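Local coordinates for putative Glycosidase (PDB 3R67), which is a putative glycosidase of unestablished function, a mostly beta protein probably folded as a five-bladed beta-propeller like its relatives, at residues K199-V211 / W220-I234. Residues are numbered along the deposited sequence; the frame is centred on the assembly and turned at random.
Sequences KYWMYWGEKFVNV and WEPMLDEKGDFLKVI
With chi1 at 175°, Asn210 swings its CG trans to the backbone N, which carries the carboxamide between Met223 and Leu231, the two arms of the loop; Phe208, by contrast, holds CG between its N and carbonyl carbon (chi1 54°), and one face of its ring meets the Lys232 chain while its edge meets Phe230. The Asn210 amide is used at both ends. ND2 gives one nearly straight bond to Leu231 O (2.7 Å) and a more bent one to Met223 O (3.0 Å), both carbonyls lying close to the amide plane and each met on a lone pair. OD1 takes a bent bond from the indole N-H of Trp204 NE1 at 2.7 Å, the oxygen tilted out of the indole plane, and Pro222 CB packs against the same oxygen. The six-membered ring of Trp204 stands edge-on to the face of Phe230 in a T-shaped pair, planes at 83°, CZ2 offset toward the rim. Phe230 CD2 meets the Phe208 edge at CZ (3.7 Å), the two side chains crossing at about a right angle. Lys232 runs extended across one Phe208 face: CE sits 3.7 Å from the ring centroid, and NZ, farther off-centre, adds a cation-pi contact. At the other end, Met202 bends at chi3 to set CE squarely over the six-membered ring of Trp220, a CH-pi contact, with SE above the same face. Three backbone bonds also cross the contact: Val209 N to Ile234 O, Val233 N to Val209 O, and Met223 N to Val211 O, the last within the hairpin of strands 210-214 and 221-222. Phe172 of the same chain also stacks with Phe230. The buried Asn210 amide thus has its polar ends paired, tying Met223 and Leu231 to strand 210-214 and, through Trp204, to strand 199-204, and its three bonds should fix which end is oxygen and which nitrogen.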
ATOM      1  N   LYS A 199      -4.328 -19.833  10.011  1.00 29.45           N
ATOM      2  CA  LYS A 199      -4.768 -18.435   9.948  1.00 26.64           C
ATOM      3  C   LYS A 199      -4.135 -17.661   8.797  1.00 26.45           C
ATOM      4  O   LYS A 199      -3.083 -18.046   8.272  1.00 24.21           O
ATOM      5  CB  LYS A 199      -4.386 -17.702  11.260  1.00 28.78           C
ATOM      6  CG  LYS A 199      -5.006 -18.195  12.549  1.00 42.11           C
ATOM      7  CD  LYS A 199      -4.307 -17.475  13.713  1.00 51.87           C
ATOM      8  CE  LYS A 199      -4.772 -17.879  15.091  1.00 59.23           C
ATOM      9  NZ  LYS A 199      -4.461 -19.300  15.402  1.00 72.81           N
ATOM     10  N   TYR A 200      -4.750 -16.528   8.455  1.00 21.71           N
ATOM     11  CA  TYR A 200      -4.237 -15.530   7.538  1.00 19.15           C
ATOM     12  C   TYR A 200      -3.584 -14.469   8.390  1.00 21.36           C
ATOM     13  O   TYR A 200      -4.008 -14.273   9.532  1.00 22.10           O
ATOM     14  CB  TYR A 200      -5.327 -14.983   6.626  1.00 20.41           C
ATOM     15  CG  TYR A 200      -5.985 -16.045   5.784  1.00 22.96           C
ATOM     16  CD1 TYR A 200      -5.297 -16.660   4.741  1.00 24.17           C
ATOM     17  CD2 TYR A 200      -7.327 -16.371   5.963  1.00 24.98           C
ATOM     18  CE1 TYR A 200      -5.910 -17.610   3.932  1.00 25.04           C
ATOM     19  CE2 TYR A 200      -7.950 -17.323   5.159  1.00 26.96           C
ATOM     20  CZ  TYR A 200      -7.234 -17.942   4.145  1.00 33.92           C
ATOM     21  OH  TYR A 200      -7.828 -18.876   3.337  1.00 37.58           O
ATOM     22  N   TRP A 201      -2.528 -13.830   7.887  1.00 15.64           N
ATOM     23  CA  TRP A 201      -1.746 -12.863   8.664  1.00 14.19           C
ATOM     24  C   TRP A 201      -1.529 -11.560   7.926  1.00 17.36           C
ATOM     25  O   TRP A 201      -1.385 -11.558   6.700  1.00 16.09           O
ATOM     26  CB  TRP A 201      -0.367 -13.483   8.981  1.00 12.86           C
ATOM     27  CG  TRP A 201      -0.428 -14.707   9.855  1.00 14.72           C
ATOM     28  CD1 TRP A 201      -0.782 -15.968   9.474  1.00 18.30           C
ATOM     29  CD2 TRP A 201      -0.091 -14.787  11.242  1.00 15.09           C
ATOM     30  NE1 TRP A 201      -0.749 -16.816  10.556  1.00 18.68           N
ATOM     31  CE2 TRP A 201      -0.329 -16.119  11.655  1.00 19.81           C
ATOM     32  CE3 TRP A 201       0.379 -13.856  12.189  1.00 16.22           C
ATOM     33  CZ2 TRP A 201      -0.095 -16.550  12.967  1.00 19.81           C
ATOM     34  CZ3 TRP A 201       0.598 -14.282  13.494  1.00 18.24           C
ATOM     35  CH2 TRP A 201       0.352 -15.611  13.873  1.00 19.77           C
HETATM   36  N   MSE A 202      -1.455 -10.447   8.678  1.00 14.78           N
HETATM   37  CA  MSE A 202      -1.116  -9.153   8.073  1.00 12.88           C
HETATM   38  C   MSE A 202      -0.338  -8.250   9.009  1.00 17.14           C
HETATM   39  O   MSE A 202      -0.584  -8.225  10.210  1.00 19.28           O
HETATM   40  CB  MSE A 202      -2.347  -8.365   7.589  1.00 13.57           C
HETATM   41  CG  MSE A 202      -3.239  -7.823   8.704  1.00 19.96           C
HETATM   42 SE   MSE A 202      -4.648  -6.657   8.033  0.75 25.64          SE
HETATM   43  CE  MSE A 202      -4.941  -7.572   6.623  1.00 21.48           C
ATOM     44  N   TYR A 203       0.542  -7.444   8.421  1.00 12.30           N
ATOM     45  CA  TYR A 203       1.235  -6.342   9.068  1.00 12.26           C
ATOM     46  C   TYR A 203       0.448  -5.115   8.737  1.00 17.52           C
ATOM     47  O   TYR A 203       0.029  -4.982   7.585  1.00 15.63           O
ATOM     48  CB  TYR A 203       2.704  -6.243   8.626  1.00 13.61           C
ATOM     49  CG  TYR A 203       3.495  -7.495   8.903  1.00 18.01           C
ATOM     50  CD1 TYR A 203       4.093  -7.706  10.144  1.00 20.54           C
ATOM     51  CD2 TYR A 203       3.642  -8.481   7.928  1.00 18.68           C
ATOM     52  CE1 TYR A 203       4.792  -8.877  10.418  1.00 21.27           C
ATOM     53  CE2 TYR A 203       4.355  -9.650   8.189  1.00 19.91           C
ATOM     54  CZ  TYR A 203       4.918  -9.845   9.438  1.00 26.05           C
ATOM     55  OH  TYR A 203       5.603 -10.996   9.704  1.00 31.28           O
ATOM     56  N   TRP A 204       0.160  -4.260   9.712  1.00 14.47           N
ATOM     57  CA  TRP A 204      -0.574  -3.050   9.391  1.00 15.59           C
ATOM     58  C   TRP A 204      -0.101  -1.928  10.306  1.00 19.95           C
ATOM     59  O   TRP A 204       0.367  -2.184  11.414  1.00 21.10           O
ATOM     60  CB  TRP A 204      -2.113  -3.270   9.497  1.00 15.37           C
ATOM     61  CG  TRP A 204      -2.588  -3.412  10.909  1.00 17.47           C
ATOM     62  CD1 TRP A 204      -2.600  -4.549  11.667  1.00 21.03           C
ATOM     63  CD2 TRP A 204      -3.043  -2.356  11.756  1.00 18.17           C
ATOM     64  NE1 TRP A 204      -3.033  -4.261  12.943  1.00 21.56           N
ATOM     65  CE2 TRP A 204      -3.289  -2.916  13.032  1.00 23.06           C
ATOM     66  CE3 TRP A 204      -3.242  -0.975  11.571  1.00 19.65           C
ATOM     67  CZ2 TRP A 204      -3.764  -2.153  14.100  1.00 22.93           C
ATOM     68  CZ3 TRP A 204      -3.668  -0.214  12.647  1.00 21.56           C
ATOM     69  CH2 TRP A 204      -3.928  -0.804  13.890  1.00 22.96           C
ATOM     70  N   GLY A 205      -0.273  -0.698   9.864  1.00 16.52           N
ATOM     71  CA  GLY A 205       0.069   0.452  10.680  1.00 16.62           C
ATOM     72  C   GLY A 205       0.831   1.524   9.957  1.00 22.06           C
ATOM     73  O   GLY A 205       1.384   1.298   8.870  1.00 21.57           O
ATOM     74  N   GLU A 206       0.853   2.704  10.586  1.00 19.80           N
ATOM     75  CA  GLU A 206       1.519   3.915  10.117  1.00 19.15           C
ATOM     76  C   GLU A 206       2.552   4.366  11.168  1.00 23.80           C
ATOM     77  O   GLU A 206       3.742   4.458  10.858  1.00 23.11           O
ATOM     78  CB  GLU A 206       0.463   5.001   9.847  1.00 20.16           C
ATOM     79  CG  GLU A 206       1.028   6.311   9.325  1.00 28.50           C
ATOM     80  CD  GLU A 206       0.135   7.522   9.509  1.00 45.25           C
ATOM     81  OE1 GLU A 206      -0.684   7.530  10.457  1.00 50.58           O
ATOM     82  OE2 GLU A 206       0.329   8.508   8.761  1.00 35.87           O
ATOM     83  N   LYS A 207       2.093   4.620  12.409  1.00 21.61           N
ATOM     84  CA  LYS A 207       2.937   5.067  13.521  1.00 22.04           C
ATOM     85  C   LYS A 207       3.764   3.924  14.126  1.00 24.26           C
ATOM     86  O   LYS A 207       4.696   4.191  14.870  1.00 24.84           O
ATOM     87  CB  LYS A 207       2.098   5.717  14.646  1.00 26.59           C
ATOM     88  CG  LYS A 207       1.868   7.220  14.524  1.00 41.78           C
ATOM     89  CD  LYS A 207       0.763   7.578  13.533  1.00 62.75           C
ATOM     90  CE  LYS A 207       0.545   9.072  13.438  1.00 76.47           C
ATOM     91  NZ  LYS A 207      -0.613   9.400  12.568  1.00 85.62           N
ATOM     92  N   PHE A 208       3.376   2.676  13.874  1.00 19.50           N
ATOM     93  CA  PHE A 208       4.015   1.440  14.344  1.00 20.03           C
ATOM     94  C   PHE A 208       3.398   0.302  13.581  1.00 22.28           C
ATOM     95  O   PHE A 208       2.352   0.495  12.971  1.00 19.43           O
ATOM     96  CB  PHE A 208       3.894   1.237  15.884  1.00 23.30           C
ATOM     97  CG  PHE A 208       2.472   1.299  16.387  1.00 26.03           C
ATOM     98  CD1 PHE A 208       1.654   0.174  16.352  1.00 29.71           C
ATOM     99  CD2 PHE A 208       1.948   2.484  16.892  1.00 29.76           C
ATOM    100  CE1 PHE A 208       0.331   0.238  16.784  1.00 32.57           C
ATOM    101  CE2 PHE A 208       0.620   2.552  17.326  1.00 33.96           C
ATOM    102  CZ  PHE A 208      -0.178   1.430  17.274  1.00 32.60           C
ATOM    103  N   VAL A 209       4.003  -0.885  13.630  1.00 19.61           N
ATOM    104  CA  VAL A 209       3.477  -2.033  12.903  1.00 17.41           C
ATOM    105  C   VAL A 209       2.903  -3.018  13.918  1.00 20.79           C
ATOM    106  O   VAL A 209       3.583  -3.429  14.858  1.00 19.22           O
ATOM    107  CB  VAL A 209       4.540  -2.693  11.981  1.00 18.69           C
ATOM    108  CG1 VAL A 209       3.975  -3.908  11.267  1.00 17.04           C
ATOM    109  CG2 VAL A 209       5.101  -1.694  10.970  1.00 17.72           C
ATOM    110  N   ASN A 210       1.634  -3.373  13.714  1.00 17.62           N
ATOM    111  CA  ASN A 210       0.940  -4.392  14.493  1.00 18.87           C
ATOM    112  C   ASN A 210       0.737  -5.603  13.587  1.00 21.86           C
ATOM    113  O   ASN A 210       0.844  -5.477  12.369  1.00 20.41           O
ATOM    114  CB  ASN A 210      -0.396  -3.844  15.068  1.00 20.37           C
ATOM    115  CG  ASN A 210      -1.262  -4.856  15.802  1.00 31.86           C
ATOM    116  OD1 ASN A 210      -2.344  -5.216  15.352  1.00 23.93           O
ATOM    117  ND2 ASN A 210      -0.770  -5.416  16.883  1.00 20.60           N
ATOM    118  N   VAL A 211       0.475  -6.776  14.170  1.00 19.71           N
ATOM    119  CA  VAL A 211       0.186  -7.990  13.409  1.00 18.73           C
ATOM    120  C   VAL A 211      -1.248  -8.385  13.722  1.00 22.54           C
ATOM    121  O   VAL A 211      -1.643  -8.411  14.888  1.00 24.08           O
ATOM    122  CB  VAL A 211       1.194  -9.146  13.668  1.00 22.11           C
ATOM    123  CG1 VAL A 211       0.778 -10.426  12.934  1.00 21.04           C
ATOM    124  CG2 VAL A 211       2.618  -8.738  13.287  1.00 20.81           C
ATOM    125  N   TRP A 220     -10.591  -9.178  10.687  1.00 25.72           N
ATOM    126  CA  TRP A 220      -9.224  -9.231  11.179  1.00 23.56           C
ATOM    127  C   TRP A 220      -9.183  -8.881  12.649  1.00 28.81           C
ATOM    128  O   TRP A 220      -9.919  -8.012  13.106  1.00 29.66           O
ATOM    129  CB  TRP A 220      -8.326  -8.289  10.360  1.00 19.79           C
ATOM    130  CG  TRP A 220      -8.169  -8.754   8.943  1.00 19.68           C
ATOM    131  CD1 TRP A 220      -9.014  -8.508   7.895  1.00 22.45           C
ATOM    132  CD2 TRP A 220      -7.141  -9.612   8.434  1.00 18.25           C
ATOM    133  NE1 TRP A 220      -8.559  -9.137   6.762  1.00 20.74           N
ATOM    134  CE2 TRP A 220      -7.423  -9.843   7.070  1.00 21.12           C
ATOM    135  CE3 TRP A 220      -5.990 -10.190   8.996  1.00 18.95           C
ATOM    136  CZ2 TRP A 220      -6.591 -10.616   6.256  1.00 19.09           C
ATOM    137  CZ3 TRP A 220      -5.180 -10.975   8.192  1.00 19.36           C
ATOM    138  CH2 TRP A 220      -5.479 -11.179   6.841  1.00 19.18           C
ATOM    139  N   GLU A 221      -8.310  -9.567  13.386  1.00 25.44           N
ATOM    140  CA  GLU A 221      -8.163  -9.401  14.819  1.00 26.64           C
ATOM    141  C   GLU A 221      -6.732  -8.917  15.185  1.00 30.44           C
ATOM    142  O   GLU A 221      -5.796  -9.720  15.125  1.00 30.32           O
ATOM    143  CB  GLU A 221      -8.484 -10.735  15.514  1.00 29.31           C
ATOM    144  CG  GLU A 221      -8.453 -10.667  17.024  1.00 40.28           C
ATOM    145  CD  GLU A 221      -8.629 -12.011  17.691  1.00 60.44           C
ATOM    146  OE1 GLU A 221      -7.648 -12.786  17.735  1.00 51.99           O
ATOM    147  OE2 GLU A 221      -9.743 -12.284  18.190  1.00 63.84           O
ATOM    148  N   PRO A 222      -6.554  -7.626  15.583  1.00 25.42           N
ATOM    149  CA  PRO A 222      -5.217  -7.151  15.990  1.00 24.16           C
ATOM    150  C   PRO A 222      -4.674  -7.916  17.192  1.00 28.96           C
ATOM    151  O   PRO A 222      -5.421  -8.183  18.144  1.00 30.15           O
ATOM    152  CB  PRO A 222      -5.456  -5.677  16.359  1.00 25.82           C
ATOM    153  CG  PRO A 222      -6.728  -5.302  15.662  1.00 31.07           C
ATOM    154  CD  PRO A 222      -7.561  -6.548  15.700  1.00 27.43           C
HETATM  155  N   MSE A 223      -3.382  -8.288  17.155  1.00 23.55           N
HETATM  156  CA  MSE A 223      -2.782  -9.027  18.272  1.00 22.32           C
HETATM  157  C   MSE A 223      -2.439  -8.064  19.381  1.00 29.51           C
HETATM  158  O   MSE A 223      -1.920  -6.978  19.119  1.00 27.31           O
HETATM  159  CB  MSE A 223      -1.558  -9.820  17.827  1.00 22.31           C
HETATM  160  CG  MSE A 223      -1.932 -10.972  16.886  1.00 26.36           C
HETATM  161 SE   MSE A 223      -0.428 -12.027  16.337  0.75 29.78          SE
HETATM  162  CE  MSE A 223       0.047 -12.762  18.080  1.00 27.49           C
ATOM    163  N   LEU A 224      -2.786  -8.449  20.628  1.00 29.84           N
ATOM    164  CA  LEU A 224      -2.614  -7.606  21.801  1.00 31.25           C
ATOM    165  C   LEU A 224      -1.588  -8.175  22.767  1.00 40.05           C
ATOM    166  O   LEU A 224      -1.381  -9.388  22.799  1.00 40.73           O
ATOM    167  CB  LEU A 224      -3.960  -7.439  22.534  1.00 32.42           C
ATOM    168  CG  LEU A 224      -5.183  -6.960  21.725  1.00 37.07           C
ATOM    169  CD1 LEU A 224      -6.417  -6.897  22.606  1.00 39.18           C
ATOM    170  CD2 LEU A 224      -4.958  -5.589  21.079  1.00 37.66           C
ATOM    171  N   ASP A 225      -0.939  -7.297  23.556  1.00 39.11           N
ATOM    172  CA  ASP A 225       0.006  -7.704  24.594  1.00 40.94           C
ATOM    173  C   ASP A 225      -0.790  -8.068  25.879  1.00 50.07           C
ATOM    174  O   ASP A 225      -2.026  -8.018  25.873  1.00 49.06           O
ATOM    175  CB  ASP A 225       1.070  -6.604  24.856  1.00 42.43           C
ATOM    176  CG  ASP A 225       0.589  -5.261  25.407  1.00 54.88           C
ATOM    177  OD1 ASP A 225      -0.535  -5.206  25.967  1.00 55.34           O
ATOM    178  OD2 ASP A 225       1.365  -4.286  25.347  1.00 61.88           O
ATOM    179  N   GLU A 226      -0.067  -8.417  26.977  1.00 51.82           N
ATOM    180  CA  GLU A 226      -0.580  -8.795  28.311  1.00 54.73           C
ATOM    181  C   GLU A 226      -1.552  -7.723  28.876  1.00 59.86           C
ATOM    182  O   GLU A 226      -2.513  -8.087  29.555  1.00 61.17           O
ATOM    183  CB  GLU A 226       0.625  -8.993  29.268  1.00 56.97           C
ATOM    184  CG  GLU A 226       0.355  -9.046  30.766  1.00 70.41           C
ATOM    185  CD  GLU A 226       1.482  -8.469  31.610  1.00 97.12           C
ATOM    186  OE1 GLU A 226       2.343  -7.740  31.062  1.00 74.52           O
ATOM    187  OE2 GLU A 226       1.451  -8.672  32.844  1.00104.34           O
ATOM    188  N   LYS A 227      -1.302  -6.425  28.578  1.00 55.29           N
ATOM    189  CA  LYS A 227      -2.103  -5.282  29.043  1.00 55.86           C
ATOM    190  C   LYS A 227      -3.323  -4.981  28.130  1.00 59.06           C
ATOM    191  O   LYS A 227      -4.126  -4.105  28.469  1.00 59.65           O
ATOM    192  CB  LYS A 227      -1.228  -4.015  29.130  1.00 57.80           C
ATOM    193  CG  LYS A 227      -0.083  -4.092  30.140  1.00 71.34           C
ATOM    194  N   GLY A 228      -3.452  -5.690  27.003  1.00 53.80           N
ATOM    195  CA  GLY A 228      -4.545  -5.488  26.053  1.00 52.44           C
ATOM    196  C   GLY A 228      -4.284  -4.401  25.020  1.00 53.95           C
ATOM    197  O   GLY A 228      -5.189  -4.010  24.279  1.00 53.21           O
ATOM    198  N   ASP A 229      -3.039  -3.907  24.961  1.00 48.66           N
ATOM    199  CA  ASP A 229      -2.595  -2.894  24.006  1.00 46.49           C
ATOM    200  C   ASP A 229      -2.063  -3.568  22.761  1.00 43.65           C
ATOM    201  O   ASP A 229      -1.662  -4.727  22.841  1.00 43.57           O
ATOM    202  CB  ASP A 229      -1.514  -2.001  24.649  1.00 49.72           C
ATOM    203  CG  ASP A 229      -1.968  -1.306  25.919  1.00 69.75           C
ATOM    204  OD1 ASP A 229      -3.124  -0.811  25.948  1.00 72.40           O
ATOM    205  OD2 ASP A 229      -1.162  -1.235  26.875  1.00 78.39           O
ATOM    206  N   PHE A 230      -2.033  -2.867  21.620  1.00 34.59           N
ATOM    207  CA  PHE A 230      -1.503  -3.474  20.402  1.00 30.92           C
ATOM    208  C   PHE A 230      -0.087  -3.978  20.554  1.00 31.58           C
ATOM    209  O   PHE A 230       0.756  -3.302  21.150  1.00 30.61           O
ATOM    210  CB  PHE A 230      -1.496  -2.509  19.206  1.00 30.31           C
ATOM    211  CG  PHE A 230      -2.819  -2.010  18.703  1.00 30.76           C
ATOM    212  CD1 PHE A 230      -3.794  -2.900  18.265  1.00 32.07           C
ATOM    213  CD2 PHE A 230      -3.034  -0.651  18.514  1.00 31.62           C
ATOM    214  CE1 PHE A 230      -5.009  -2.437  17.770  1.00 32.43           C
ATOM    215  CE2 PHE A 230      -4.227  -0.192  17.975  1.00 34.28           C
ATOM    216  CZ  PHE A 230      -5.211  -1.088  17.606  1.00 32.19           C
ATOM    217  N   LEU A 231       0.174  -5.143  19.972  1.00 25.76           N
ATOM    218  CA  LEU A 231       1.516  -5.687  19.871  1.00 24.94           C
ATOM    219  C   LEU A 231       2.260  -4.878  18.802  1.00 25.27           C
ATOM    220  O   LEU A 231       1.749  -4.738  17.685  1.00 24.50           O
ATOM    221  CB  LEU A 231       1.444  -7.185  19.542  1.00 25.48           C
ATOM    222  CG  LEU A 231       2.755  -7.930  19.431  1.00 30.38           C
ATOM    223  CD1 LEU A 231       3.441  -8.040  20.787  1.00 31.57           C
ATOM    224  CD2 LEU A 231       2.522  -9.318  18.875  1.00 32.55           C
ATOM    225  N   LYS A 232       3.387  -4.264  19.162  1.00 19.79           N
ATOM    226  CA  LYS A 232       4.176  -3.440  18.246  1.00 18.79           C
ATOM    227  C   LYS A 232       5.440  -4.213  17.833  1.00 23.35           C
ATOM    228  O   LYS A 232       6.379  -4.331  18.621  1.00 25.43           O
ATOM    229  CB  LYS A 232       4.514  -2.097  18.913  1.00 21.59           C
ATOM    230  CG  LYS A 232       3.298  -1.269  19.293  1.00 25.36           C
ATOM    231  CD  LYS A 232       3.713   0.035  19.944  1.00 29.35           C
ATOM    232  CE  LYS A 232       2.531   0.923  20.243  1.00 40.70           C
ATOM    233  NZ  LYS A 232       2.972   2.223  20.814  1.00 53.48           N
ATOM    234  N   VAL A 233       5.452  -4.778  16.629  1.00 18.48           N
ATOM    235  CA  VAL A 233       6.572  -5.614  16.191  1.00 17.62           C
ATOM    236  C   VAL A 233       7.670  -4.739  15.537  1.00 22.86           C
ATOM    237  O   VAL A 233       8.824  -5.159  15.468  1.00 22.55           O
ATOM    238  CB  VAL A 233       6.125  -6.760  15.248  1.00 20.13           C
ATOM    239  CG1 VAL A 233       5.176  -7.699  15.973  1.00 20.18           C
ATOM    240  CG2 VAL A 233       5.501  -6.253  13.940  1.00 18.93           C
ATOM    241  N   ILE A 234       7.309  -3.533  15.090  1.00 20.57           N
ATOM    242  CA  ILE A 234       8.200  -2.518  14.503  1.00 20.44           C
ATOM    243  C   ILE A 234       7.721  -1.170  14.985  1.00 22.86           C
ATOM    244  O   ILE A 234       6.526  -0.876  14.908  1.00 22.91           O
ATOM    245  CB  ILE A 234       8.256  -2.607  12.939  1.00 23.67           C
ATOM    246  CG1 ILE A 234       9.124  -3.766  12.467  1.00 25.12           C
ATOM    247  CG2 ILE A 234       8.778  -1.326  12.298  1.00 23.85           C
ATOM    248  CD1 ILE A 234       8.985  -3.984  10.957  1.00 36.07           C
TER